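Local coordinates for protein tryptophan--tRNA ligase (Aeropyrum pernix, PDB 3A04) that catalyses the ATP-dependent attachment of L-tryptophan to tRNA(Trp), releasing AMP and diphosphate, at residues Asn135-Gly140 with Glu357-Ile362; Asp92-Leu97 with Val104-Ala109; Cys303-Met308 with Gly335-Ile340; Met308-Leu313 with Gly318-Ile323. One frame throughout, in Å; residues are numbered along the deposited sequence.

Contact 1: residues Asn135-Gly140 with Glu357-Ile362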
loop_
_atom_site.group_PDB
_atom_site.type_symbol
_atom_site.label_atom_id
_atom_site.label_comp_id
_atom_site.label_asym_id
_atom_site.label_seq_id
_atom_site.Cartn_x
_atom_site.Cartn_y
_atom_site.Cartn_z
ATOM N N ASN A 135 5.720 27.560 -6.203
ATOM C CA ASN A 135 7.063 28.131 -5.893
ATOM C C ASN A 135 8.187 27.491 -6.684
ATOM O O ASN A 135 9.134 28.133 -7.098
ATOM C CB ASN A 135 7.347 28.048 -4.407
ATOM C CG ASN A 135 6.766 29.241 -3.668
ATOM O OD1 ASN A 135 7.137 30.358 -3.953
ATOM N ND2 ASN A 135 5.857 29.008 -2.759
ATOM N N MET A 136 8.088 26.193 -6.934
ATOM C CA MET A 136 9.099 25.545 -7.762
ATOM C C MET A 136 9.139 26.085 -9.206
ATOM O O MET A 136 10.186 26.321 -9.780
ATOM C CB MET A 136 8.785 24.052 -7.812
ATOM C CG MET A 136 9.221 23.425 -6.485
ATOM S SD MET A 136 8.946 21.600 -6.683
ATOM C CE MET A 136 7.864 21.353 -5.327
ATOM N N ILE A 137 7.974 26.299 -9.782
ATOM C CA ILE A 137 7.892 26.862 -11.136
ATOM C C ILE A 137 8.489 28.317 -11.164
ATOM O O ILE A 137 9.211 28.682 -12.088
ATOM C CB ILE A 137 6.392 26.969 -11.560
ATOM C CG1 ILE A 137 5.722 25.593 -11.707
ATOM C CG2 ILE A 137 6.234 27.679 -12.925
ATOM C CD1 ILE A 137 6.540 24.571 -12.389
ATOM N N ALA A 138 8.138 29.095 -10.149
ATOM C CA ALA A 138 8.574 30.509 -10.064
ATOM C C ALA A 138 10.101 30.564 -9.864
ATOM O O ALA A 138 10.771 31.563 -10.271
ATOM C CB ALA A 138 7.855 31.183 -8.928
ATOM N N LEU A 139 10.662 29.503 -9.248
ATOM C CA LEU A 139 12.109 29.383 -9.151
ATOM C C LEU A 139 12.812 29.063 -10.428
ATOM O O LEU A 139 14.000 29.303 -10.516
ATOM C CB LEU A 139 12.549 28.341 -8.077
ATOM C CG LEU A 139 12.500 28.700 -6.595
ATOM C CD1 LEU A 139 12.798 27.451 -5.716
ATOM C CD2 LEU A 139 13.480 29.931 -6.154
ATOM N N GLY A 140 12.133 28.425 -11.383
ATOM C CA GLY A 140 12.695 28.177 -12.682
ATOM C C GLY A 140 12.591 26.721 -13.127
ATOM O O GLY A 140 13.164 26.348 -14.137
ATOM N N GLU A 357 1.961 34.588 -8.805
ATOM C CA GLU A 357 0.528 34.487 -9.117
ATOM C C GLU A 357 0.307 33.778 -10.427
ATOM O O GLU A 357 -0.549 32.896 -10.506
ATOM C CB GLU A 357 -0.192 35.841 -9.047
ATOM C CG GLU A 357 -1.576 35.729 -8.454
ATOM C CD GLU A 357 -1.630 35.030 -7.073
ATOM O OE1 GLU A 357 -0.781 35.338 -6.173
ATOM O OE2 GLU A 357 -2.560 34.177 -6.904
ATOM N N LYS A 358 1.124 34.060 -11.439
ATOM C CA LYS A 358 1.021 33.317 -12.693
ATOM C C LYS A 358 1.433 31.846 -12.561
ATOM O O LYS A 358 0.810 30.973 -13.119
ATOM C CB LYS A 358 1.830 33.969 -13.814
ATOM C CG LYS A 358 3.308 34.346 -13.508
ATOM C CD LYS A 358 3.842 35.633 -14.310
ATOM C CE LYS A 358 3.716 36.886 -13.444
ATOM N NZ LYS A 358 2.810 36.621 -12.167
ATOM N N ALA A 359 2.523 31.575 -11.846
ATOM C CA ALA A 359 2.869 30.172 -11.539
ATOM C C ALA A 359 1.707 29.409 -10.884
ATOM O O ALA A 359 1.563 28.247 -11.177
ATOM C CB ALA A 359 4.132 30.100 -10.626
ATOM N N LYS A 360 0.951 29.990 -9.956
ATOM C CA LYS A 360 -0.141 29.246 -9.287
ATOM C C LYS A 360 -1.217 28.755 -10.280
ATOM O O LYS A 360 -1.635 27.595 -10.269
ATOM C CB LYS A 360 -0.840 30.083 -8.217
ATOM C CG LYS A 360 -0.041 30.423 -6.997
ATOM C CD LYS A 360 -0.883 31.148 -5.969
ATOM C CE LYS A 360 -0.033 31.595 -4.815
ATOM N NZ LYS A 360 -0.845 32.238 -3.702
ATOM N N THR A 361 -1.612 29.643 -11.176
ATOM C CA THR A 361 -2.503 29.311 -12.314
ATOM C C THR A 361 -1.986 28.150 -13.175
ATOM O O THR A 361 -2.702 27.140 -13.440
ATOM C CB THR A 361 -2.661 30.604 -13.120
ATOM O OG1 THR A 361 -3.297 31.544 -12.237
ATOM C CG2 THR A 361 -3.486 30.404 -14.465
ATOM N N ILE A 362 -0.723 28.265 -13.575
ATOM C CA ILE A 362 -0.079 27.228 -14.348
ATOM C C ILE A 362 -0.062 25.919 -13.520
ATOM O O ILE A 362 -0.280 24.837 -14.091
ATOM C CB ILE A 362 1.364 27.644 -14.640
ATOM C CG1 ILE A 362 1.390 28.718 -15.738
ATOM C CG2 ILE A 362 2.212 26.468 -15.079
ATOM C CD1 ILE A 362 2.833 29.361 -15.885
#
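Ile137 and Ala138 press their side chains against Ala359, which is the meeting point of two helices. The backbones come near each other here. Ala138 CA lies 5.9 Å from Ala359 CA, which the small methyl side chains allow. Ile137 carries the larger share of the contact. Its CB is already 4.0 Å from Ala359 CB. The CG2 methyl goes furthest across, 3.9 Å from Ala359 CB. CG2 lies anti to the backbone N, while CG1 is anti to the carbonyl carbon (chi1 -66°). The branch therefore sends one methyl across to helix 334-364. CG1 and CD1 lead away from Ala359. Beyond Ala359, the Ile137 side chain also packs on Phe148 and Leu366. Ala138 adds a second methyl contact, with its CB 4.2 Å from Ala359 CB. Ala359 CB thus rests on two consecutive residues of the other helix. Ile362, one turn on, points the same way but stays further off. The side-chain contacts are apolar. Polar links between the same helices flank them: Asn135 OD1 bonds His352 NE2, and Ala138 O bonds Arg355 NE. At the end of this segment, helix 121-139 finishes in a Schellman motif. Gly140 takes a positive phi of 129°, and its N bonds Met136 O at 3.3 Å and, weakly, Ile137 O. Helix 121-139 packs on helix 334-364 through Ala138 and Leu139, and on helix 85-99 through Leu139 and Met136, while Met136 and Ile137 rest on strand 147-150 through Phe148.

Contact 2: residues Asp92-Leu97 with Val104-Ala109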
loop_
_atom_site.group_PDB
_atom_site.type_symbol
_atom_site.label_atom_id
_atom_site.label_comp_id
_atom_site.label_asym_id
_atom_site.label_seq_id
_atom_site.Cartn_x
_atom_site.Cartn_y
_atom_site.Cartn_z
ATOM N N ASP A 92 16.882 24.157 -6.364
ATOM C CA ASP A 92 18.002 24.698 -7.130
ATOM C C ASP A 92 18.851 23.560 -7.719
ATOM O O ASP A 92 19.314 23.675 -8.830
ATOM C CB ASP A 92 18.886 25.538 -6.191
ATOM C CG ASP A 92 18.305 26.999 -6.006
ATOM O OD1 ASP A 92 17.432 27.512 -6.828
ATOM O OD2 ASP A 92 18.666 27.571 -4.977
ATOM N N GLN A 93 19.080 22.495 -6.947
ATOM C CA GLN A 93 19.819 21.300 -7.501
ATOM C C GLN A 93 18.981 20.624 -8.617
ATOM O O GLN A 93 19.507 20.233 -9.600
ATOM C CB GLN A 93 20.039 20.278 -6.369
ATOM C CG GLN A 93 20.951 20.852 -5.306
ATOM C CD GLN A 93 21.181 19.925 -4.183
ATOM O OE1 GLN A 93 21.716 18.837 -4.370
ATOM N NE2 GLN A 93 20.720 20.308 -2.983
ATOM N N LEU A 94 17.661 20.502 -8.471
ATOM C CA LEU A 94 16.862 20.058 -9.638
ATOM C C LEU A 94 16.958 20.897 -10.866
ATOM O O LEU A 94 17.028 20.348 -11.987
ATOM C CB LEU A 94 15.358 19.877 -9.308
ATOM C CG LEU A 94 15.015 19.204 -7.978
ATOM C CD1 LEU A 94 13.453 19.246 -7.743
ATOM C CD2 LEU A 94 15.532 17.739 -8.020
ATOM N N ILE A 95 16.952 22.236 -10.698
ATOM C CA ILE A 95 16.986 23.111 -11.891
ATOM C C ILE A 95 18.316 22.972 -12.574
ATOM O O ILE A 95 18.407 22.882 -13.780
ATOM C CB ILE A 95 16.768 24.630 -11.475
ATOM C CG1 ILE A 95 15.298 24.756 -10.999
ATOM C CG2 ILE A 95 17.057 25.589 -12.642
ATOM C CD1 ILE A 95 14.916 26.126 -10.333
ATOM N N TYR A 96 19.376 22.950 -11.815
ATOM C CA TYR A 96 20.677 22.725 -12.467
ATOM C C TYR A 96 20.641 21.415 -13.321
ATOM O O TYR A 96 21.015 21.377 -14.500
ATOM C CB TYR A 96 21.772 22.636 -11.346
ATOM C CG TYR A 96 23.084 22.069 -11.865
ATOM C CD1 TYR A 96 24.010 22.894 -12.548
ATOM C CD2 TYR A 96 23.421 20.691 -11.645
ATOM C CE1 TYR A 96 25.249 22.362 -13.028
ATOM C CE2 TYR A 96 24.626 20.161 -12.174
ATOM C CZ TYR A 96 25.547 21.017 -12.845
ATOM O OH TYR A 96 26.755 20.496 -13.378
ATOM N N LEU A 97 20.232 20.316 -12.686
ATOM C CA LEU A 97 20.218 19.059 -13.421
ATOM C C LEU A 97 19.263 19.174 -14.591
ATOM O O LEU A 97 19.586 18.693 -15.633
ATOM C CB LEU A 97 19.850 17.873 -12.464
ATOM C CG LEU A 97 20.902 17.728 -11.317
ATOM C CD1 LEU A 97 20.372 16.812 -10.214
ATOM C CD2 LEU A 97 22.222 17.059 -11.856
ATOM N N VAL A 104 13.292 15.535 -14.631
ATOM C CA VAL A 104 13.015 15.754 -13.221
ATOM C C VAL A 104 11.631 15.202 -12.857
ATOM O O VAL A 104 10.629 15.463 -13.552
ATOM C CB VAL A 104 13.001 17.314 -12.875
ATOM C CG1 VAL A 104 12.759 17.556 -11.394
ATOM C CG2 VAL A 104 14.365 17.959 -13.313
ATOM N N PHE A 105 11.601 14.458 -11.742
ATOM C CA PHE A 105 10.379 13.958 -11.166
ATOM C C PHE A 105 10.276 14.580 -9.799
ATOM O O PHE A 105 11.221 14.538 -9.010
ATOM C CB PHE A 105 10.439 12.412 -10.985
ATOM C CG PHE A 105 10.380 11.643 -12.302
ATOM C CD1 PHE A 105 11.509 11.382 -13.026
ATOM C CD2 PHE A 105 9.116 11.231 -12.820
ATOM C CE1 PHE A 105 11.435 10.638 -14.236
ATOM C CE2 PHE A 105 9.017 10.492 -14.037
ATOM C CZ PHE A 105 10.211 10.203 -14.728
ATOM N N VAL A 106 9.091 15.085 -9.492
ATOM C CA VAL A 106 8.827 15.654 -8.180
ATOM C C VAL A 106 7.623 14.957 -7.572
ATOM O O VAL A 106 6.497 15.059 -8.086
ATOM C CB VAL A 106 8.535 17.181 -8.267
ATOM C CG1 VAL A 106 8.212 17.682 -6.825
ATOM C CG2 VAL A 106 9.819 17.929 -8.770
ATOM N N ALA A 107 7.850 14.238 -6.475
ATOM C CA ALA A 107 6.737 13.562 -5.828
ATOM C C ALA A 107 6.174 14.490 -4.735
ATOM O O ALA A 107 6.938 15.084 -3.960
ATOM C CB ALA A 107 7.228 12.248 -5.166
ATOM N N ILE A 108 4.848 14.587 -4.680
ATOM C CA ILE A 108 4.139 15.155 -3.557
ATOM C C ILE A 108 3.689 14.081 -2.614
ATOM O O ILE A 108 2.842 13.220 -2.954
ATOM C CB ILE A 108 2.933 15.994 -4.062
ATOM C CG1 ILE A 108 3.378 17.014 -5.127
ATOM C CG2 ILE A 108 2.110 16.537 -2.864
ATOM C CD1 ILE A 108 4.312 18.253 -4.593
ATOM N N ALA A 109 4.223 14.131 -1.384
ATOM C CA ALA A 109 3.899 13.139 -0.344
ATOM C C ALA A 109 2.593 13.286 0.340
ATOM O O ALA A 109 2.563 13.323 1.558
ATOM C CB ALA A 109 5.119 13.069 0.707
#
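Leu94 on helix 85-99 lies over Val104 at the start of strand 103-108, with Leu94 CA and Val104 CA 6.8 Å apart. The strand alternates in the usual way: Val104 and Val106 both meet Leu94, and Phe105 turns its CB away from the helix. Leu94 touches with two of its atoms. Its CB sits 4.1 Å from Val104 CG1, and the two side chains cross at about a right angle. Its CD1 touches both valines, 4.1 Å from Val104 CG1 and 4.0 Å from Val106 CG2. The chain is extended at chi2 (174°), which carries CD1 out to the second valine. Val104 has its other methyl, CG2, 3.8 Å from Leu94 O, so it packs against the helix backbone as well. All three residues are buried. Leu94 also rests on Val73 and Thr75 of strand 72-77, and Val106 on Met136 and Phe148. Leu94 therefore sits over two adjacent parallel strands. This is the packing of a beta-alpha-beta crossover, strand 72-77, helix 85-99, strand 103-108, in the Rossmann fold of class I synthetases. The 'HIGH' region lies where its first strand leads into its helix.

Contact 3: residues Cys303-Met308 with Gly335-Ile340. With CD (cadmium ion), chain D; SF4 (iron/sulfur cluster), chain B.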
loop_
_atom_site.group_PDB
_atom_site.type_symbol
_atom_site.label_atom_id
_atom_site.label_comp_id
_atom_site.label_asym_id
_atom_site.label_seq_id
_atom_site.Cartn_x
_atom_site.Cartn_y
_atom_site.Cartn_z
ATOM N N CYS A 303 28.108 31.758 11.289
ATOM C CA CYS A 303 27.236 32.917 11.089
ATOM C C CYS A 303 26.167 32.505 10.086
ATOM O O CYS A 303 26.477 32.057 8.963
ATOM C CB CYS A 303 28.037 34.073 10.471
ATOM S SG CYS A 303 26.982 35.413 10.106
ATOM N N SER A 304 24.920 32.660 10.478
ATOM C CA SER A 304 23.814 32.253 9.581
ATOM C C SER A 304 23.589 33.300 8.445
ATOM O O SER A 304 22.968 33.012 7.438
ATOM C CB SER A 304 22.566 32.031 10.434
ATOM O OG SER A 304 22.032 33.279 10.782
ATOM N N VAL A 305 24.136 34.519 8.591
ATOM C CA VAL A 305 24.057 35.513 7.496
ATOM C C VAL A 305 25.013 35.112 6.385
ATOM O O VAL A 305 24.645 35.045 5.190
ATOM C CB VAL A 305 24.423 36.932 8.002
ATOM C CG1 VAL A 305 24.479 37.936 6.770
ATOM C CG2 VAL A 305 23.405 37.386 9.076
ATOM N N TYR A 306 26.223 34.766 6.794
ATOM C CA TYR A 306 27.231 34.318 5.874
ATOM C C TYR A 306 26.766 33.034 5.167
ATOM O O TYR A 306 26.967 32.872 3.960
ATOM C CB TYR A 306 28.585 34.077 6.593
ATOM C CG TYR A 306 29.637 33.570 5.631
ATOM C CD1 TYR A 306 30.156 34.415 4.622
ATOM C CD2 TYR A 306 30.047 32.222 5.638
ATOM C CE1 TYR A 306 31.105 33.910 3.644
ATOM C CE2 TYR A 306 30.986 31.719 4.671
ATOM C CZ TYR A 306 31.510 32.575 3.697
ATOM O OH TYR A 306 32.449 32.097 2.785
ATOM N N HIS A 307 26.152 32.107 5.904
ATOM C CA HIS A 307 25.592 30.921 5.200
ATOM C C HIS A 307 24.441 31.234 4.240
ATOM O O HIS A 307 24.331 30.614 3.221
ATOM C CB HIS A 307 25.242 29.841 6.224
ATOM C CG HIS A 307 26.450 29.208 6.796
ATOM N ND1 HIS A 307 27.099 29.718 7.906
ATOM C CD2 HIS A 307 27.208 28.162 6.360
ATOM C CE1 HIS A 307 28.154 28.958 8.182
ATOM N NE2 HIS A 307 28.249 28.026 7.249
ATOM N N MET A 308 23.601 32.217 4.544
ATOM C CA MET A 308 22.618 32.665 3.555
ATOM C C MET A 308 23.349 33.169 2.285
ATOM O O MET A 308 22.936 32.897 1.169
ATOM C CB MET A 308 21.790 33.851 4.113
ATOM C CG MET A 308 20.595 33.422 4.983
ATOM S SD MET A 308 19.271 32.579 4.067
ATOM C CE MET A 308 18.502 33.826 3.034
ATOM N N GLY A 335 25.894 44.765 11.170
ATOM C CA GLY A 335 24.827 45.616 10.691
ATOM C C GLY A 335 24.975 45.859 9.186
ATOM O O GLY A 335 23.993 45.787 8.434
ATOM N N GLU A 336 26.195 46.134 8.722
ATOM C CA GLU A 336 26.323 46.444 7.292
ATOM C C GLU A 336 26.291 45.158 6.467
ATOM O O GLU A 336 25.795 45.154 5.344
ATOM C CB GLU A 336 27.594 47.224 6.966
ATOM C CG GLU A 336 28.836 46.747 7.636
ATOM C CD GLU A 336 30.021 47.751 7.462
ATOM O OE1 GLU A 336 30.358 48.075 6.254
ATOM O OE2 GLU A 336 30.574 48.189 8.528
ATOM N N CYS A 337 26.892 44.115 7.011
ATOM C CA CYS A 337 26.835 42.808 6.409
ATOM C C CYS A 337 25.401 42.295 6.187
ATOM O O CYS A 337 25.101 41.765 5.120
ATOM C CB CYS A 337 27.592 41.854 7.267
ATOM S SG CYS A 337 28.102 40.362 6.385
ATOM N N LYS A 338 24.541 42.482 7.200
ATOM C CA LYS A 338 23.130 42.173 7.101
ATOM C C LYS A 338 22.437 43.022 6.088
ATOM O O LYS A 338 21.615 42.507 5.366
ATOM C CB LYS A 338 22.404 42.354 8.449
ATOM C CG LYS A 338 22.804 41.204 9.424
ATOM C CD LYS A 338 22.230 41.421 10.844
ATOM C CE LYS A 338 22.236 40.039 11.641
ATOM N NZ LYS A 338 21.784 40.225 13.059
ATOM N N GLN A 339 22.717 44.338 6.036
ATOM C CA GLN A 339 21.994 45.101 5.023
ATOM C C GLN A 339 22.479 44.685 3.607
ATOM O O GLN A 339 21.670 44.626 2.693
ATOM C CB GLN A 339 22.107 46.649 5.281
ATOM C CG GLN A 339 21.575 47.517 4.147
ATOM C CD GLN A 339 20.090 47.473 3.904
ATOM O OE1 GLN A 339 19.271 46.916 4.698
ATOM N NE2 GLN A 339 19.704 48.106 2.805
ATOM N N ILE A 340 23.764 44.369 3.419
ATOM C CA ILE A 340 24.244 43.873 2.119
ATOM C C ILE A 340 23.473 42.565 1.683
ATOM O O ILE A 340 22.992 42.410 0.539
ATOM C CB ILE A 340 25.783 43.603 2.183
ATOM C CG1 ILE A 340 26.635 44.917 2.094
ATOM C CG2 ILE A 340 26.308 42.741 0.960
ATOM C CD1 ILE A 340 28.214 44.607 2.589
HETATM CD CD CD D . 29.599 25.962 7.007
HETATM FE FE1 SF4 B . 28.820 39.312 8.274
HETATM FE FE2 SF4 B . 30.992 38.411 9.691
HETATM FE FE3 SF4 B . 28.872 39.589 10.983
HETATM FE FE4 SF4 B . 28.501 37.176 9.749
HETATM S S1 SF4 B . 29.972 37.665 11.561
HETATM S S2 SF4 B . 27.089 38.947 9.662
HETATM S S3 SF4 B . 29.849 37.287 7.977
HETATM S S4 SF4 B . 30.365 40.613 9.521
HETATM O O HOH W 1 28.149 24.952 7.980
HETATM O O HOH W 2 29.126 25.365 4.480
#
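The iron-sulfur cluster site is where Val305 of helix 304-313 meets Lys338 and Cys337 of helix 334-364. Each segment supplies one thiolate. Cys303 SG binds FE4 at 2.4 Å, and Cys337 SG binds FE1 at 2.3 Å. Cys327 and Cys334 of the pocket probably supply the other two. In both Cys303 and Cys337 SG is anti to the backbone N, and the two side chains reach different corners of the cluster. Cys303 is also the N-cap of its helix. Its SG accepts a nearly straight bond from Tyr306 N at 3.5 Å, which may temper the charge on sulfur. Val305 packs between the cluster and Lys338. Its CB lies 3.7 Å from cluster atom S2. Its CG2 is 3.9 Å from Lys338 CE, and the lysine chain crosses it at about a right angle. The Lys338 ammonium goes on to Phe280 O and Ala282 O. On the other side of the first helix, His307 ND1 bonds Cys303 O at 2.6 Å from above the carbonyl plane. His307 N reaches the same oxygen from the opposite face. The ND1 bond, in the ring plane, helps fix the imidazole's rotation. Its NE2 binds a cadmium ion at 2.5 Å, and two waters also bind the cadmium. Helix 317-328 packs alongside, with Ile323 touching Tyr306 and Cys337.

Contact 4: residues Met308-Leu313 with Gly318-Ile323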
loop_
_atom_site.group_PDB
_atom_site.type_symbol
_atom_site.label_atom_id
_atom_site.label_comp_id
_atom_site.label_asym_id
_atom_site.label_seq_id
_atom_site.Cartn_x
_atom_site.Cartn_y
_atom_site.Cartn_z
ATOM N N MET A 308 23.601 32.217 4.544
ATOM C CA MET A 308 22.618 32.665 3.555
ATOM C C MET A 308 23.349 33.169 2.285
ATOM O O MET A 308 22.936 32.897 1.169
ATOM C CB MET A 308 21.790 33.851 4.113
ATOM C CG MET A 308 20.595 33.422 4.983
ATOM S SD MET A 308 19.271 32.579 4.067
ATOM C CE MET A 308 18.502 33.826 3.034
ATOM N N ASP A 309 24.404 33.981 2.446
ATOM C CA ASP A 309 25.202 34.409 1.255
ATOM C C ASP A 309 25.808 33.238 0.505
ATOM O O ASP A 309 25.762 33.159 -0.702
ATOM C CB ASP A 309 26.374 35.330 1.723
ATOM C CG ASP A 309 25.886 36.703 2.172
ATOM O OD1 ASP A 309 24.804 37.112 1.741
ATOM O OD2 ASP A 309 26.573 37.345 2.976
ATOM N N LEU A 310 26.367 32.293 1.258
ATOM C CA LEU A 310 27.068 31.160 0.641
ATOM C C LEU A 310 26.093 30.178 -0.101
ATOM O O LEU A 310 26.433 29.625 -1.184
ATOM C CB LEU A 310 27.805 30.403 1.787
ATOM C CG LEU A 310 28.823 29.366 1.242
ATOM C CD1 LEU A 310 30.155 29.983 0.672
ATOM C CD2 LEU A 310 29.027 28.334 2.325
ATOM N N TYR A 311 24.894 29.958 0.482
ATOM C CA TYR A 311 23.978 28.914 -0.048
ATOM C C TYR A 311 23.066 29.483 -1.124
ATOM O O TYR A 311 22.632 28.732 -1.994
ATOM C CB TYR A 311 23.083 28.328 1.057
ATOM C CG TYR A 311 23.662 27.193 1.812
ATOM C CD1 TYR A 311 24.787 27.380 2.589
ATOM C CD2 TYR A 311 23.119 25.893 1.701
ATOM C CE1 TYR A 311 25.380 26.300 3.292
ATOM C CE2 TYR A 311 23.673 24.826 2.419
ATOM C CZ TYR A 311 24.788 25.052 3.217
ATOM O OH TYR A 311 25.377 24.046 3.931
ATOM N N HIS A 312 22.786 30.787 -1.049
ATOM C CA HIS A 312 21.778 31.458 -1.911
ATOM C C HIS A 312 22.093 32.825 -2.462
ATOM O O HIS A 312 21.857 33.060 -3.630
ATOM C CB HIS A 312 20.450 31.623 -1.144
ATOM C CG HIS A 312 19.927 30.317 -0.617
ATOM N ND1 HIS A 312 19.328 29.397 -1.447
ATOM C CD2 HIS A 312 19.983 29.753 0.620
ATOM C CE1 HIS A 312 18.981 28.333 -0.729
ATOM N NE2 HIS A 312 19.381 28.521 0.524
ATOM N N LEU A 313 22.438 33.771 -1.595
ATOM C CA LEU A 313 22.297 35.223 -1.994
ATOM C C LEU A 313 23.446 35.759 -2.882
ATOM O O LEU A 313 23.267 36.750 -3.625
ATOM C CB LEU A 313 22.138 36.135 -0.743
ATOM C CG LEU A 313 20.941 35.819 0.150
ATOM C CD1 LEU A 313 20.933 36.687 1.440
ATOM C CD2 LEU A 313 19.577 35.772 -0.696
ATOM N N GLY A 318 33.609 35.333 -6.038
ATOM C CA GLY A 318 34.428 36.472 -5.625
ATOM C C GLY A 318 33.728 37.285 -4.580
ATOM O O GLY A 318 34.306 37.672 -3.568
ATOM N N GLU A 319 32.431 37.513 -4.803
ATOM C CA GLU A 319 31.658 38.385 -3.934
ATOM C C GLU A 319 31.491 37.776 -2.521
ATOM O O GLU A 319 31.619 38.459 -1.496
ATOM C CB GLU A 319 30.305 38.601 -4.619
ATOM C CG GLU A 319 29.357 39.466 -3.860
ATOM C CD GLU A 319 28.223 40.025 -4.745
ATOM O OE1 GLU A 319 27.985 39.564 -5.886
ATOM O OE2 GLU A 319 27.579 40.971 -4.283
ATOM N N VAL A 320 31.211 36.466 -2.461
ATOM C CA VAL A 320 31.077 35.844 -1.156
ATOM C C VAL A 320 32.444 35.666 -0.470
ATOM O O VAL A 320 32.549 35.839 0.748
ATOM C CB VAL A 320 30.177 34.544 -1.213
ATOM C CG1 VAL A 320 30.898 33.426 -1.896
ATOM C CG2 VAL A 320 29.707 34.169 0.190
ATOM N N LYS A 321 33.505 35.375 -1.247
ATOM C CA LYS A 321 34.900 35.448 -0.695
ATOM C C LYS A 321 35.233 36.808 -0.047
ATOM O O LYS A 321 35.810 36.889 1.040
ATOM C CB LYS A 321 35.961 35.139 -1.777
ATOM C CG LYS A 321 35.862 33.749 -2.447
ATOM C CD LYS A 321 37.122 33.393 -3.344
ATOM C CE LYS A 321 37.135 34.069 -4.758
ATOM N NZ LYS A 321 37.986 35.352 -4.925
ATOM N N HIS A 322 34.808 37.890 -0.691
ATOM C CA HIS A 322 35.070 39.210 -0.155
ATOM C C HIS A 322 34.348 39.399 1.142
ATOM O O HIS A 322 34.896 39.996 2.086
ATOM C CB HIS A 322 34.637 40.289 -1.143
ATOM C CG HIS A 322 34.887 41.689 -0.652
ATOM N ND1 HIS A 322 36.113 42.325 -0.780
ATOM C CD2 HIS A 322 34.057 42.583 -0.055
ATOM C CE1 HIS A 322 36.023 43.548 -0.279
ATOM N NE2 HIS A 322 34.787 43.730 0.163
ATOM N N ILE A 323 33.113 38.878 1.257
ATOM C CA ILE A 323 32.480 38.975 2.561
ATOM C C ILE A 323 33.302 38.240 3.624
ATOM O O ILE A 323 33.459 38.737 4.739
ATOM C CB ILE A 323 31.005 38.411 2.626
ATOM C CG1 ILE A 323 30.029 39.270 1.808
ATOM C CG2 ILE A 323 30.556 38.352 4.123
ATOM C CD1 ILE A 323 30.017 40.782 2.173
#
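Val320 turns its CG2 anti to the backbone N, which directs that methyl at Asp309 and Leu310 on the neighbouring helix. CG1 takes the crowded position between the backbone N and the carbonyl carbon (chi1 72°). Leu310 has CG nearly opposite its backbone N (chi1 -168°), and its end swings nearer to the second helix than its CB direction suggests. The methyl of Val320 then fits into the first helix at several points. CG2 lies 3.8 Å from Asp309 CB, 4.0 Å from Leu310 N and 4.2 Å from Leu310 CD1. Ile323, one turn further on, offers its CG1 to Asp309 OD2 at 4.1 Å. The two side chains cross at about a right angle. The short helix segments run nearly antiparallel, at 166°, with their axes 10.0 Å apart. They form a helical hairpin joined by a short connection. The first helix widens into a pi-type turn at 309-313. There Met308 O accepts from both His312 N at 3.1 Å and Leu313 N at 2.9 Å. Val320 also touches Arg49. The helices meet mostly through aliphatic carbon. Setting OD2 of the buried Asp309 beside the aliphatic CG1 of Ile323 may make a charge on that carboxylate more costly to keep.

Contacts 3 and 4 form one unit, their centres 9 Å apart. They share Met308, and Tyr306 CE1 lies 3.7 Å from Val320 CG2. Ile323 CG2 is 3.9 Å from the cluster ligand Cys337 SG. Contact 2 lies in the nucleotide-binding fold, and contact 1 ties helix 334-364 to it. Their centres are 14 Å apart, and Leu139 O lies 3.3 Å from Ile95 CD1. Helix 334-364 serves contact 3 near its start and contact 1 near its end, 28 Å apart between centres. A second link goes by helix 85-99: Asp92 OD2 of contact 2 is 4.0 Å from His312 ND1 of contact 4. His312 also packs edge-to-face on Phe85 of the 'HIGH' region, so helix 304-313 touches the active-site motif.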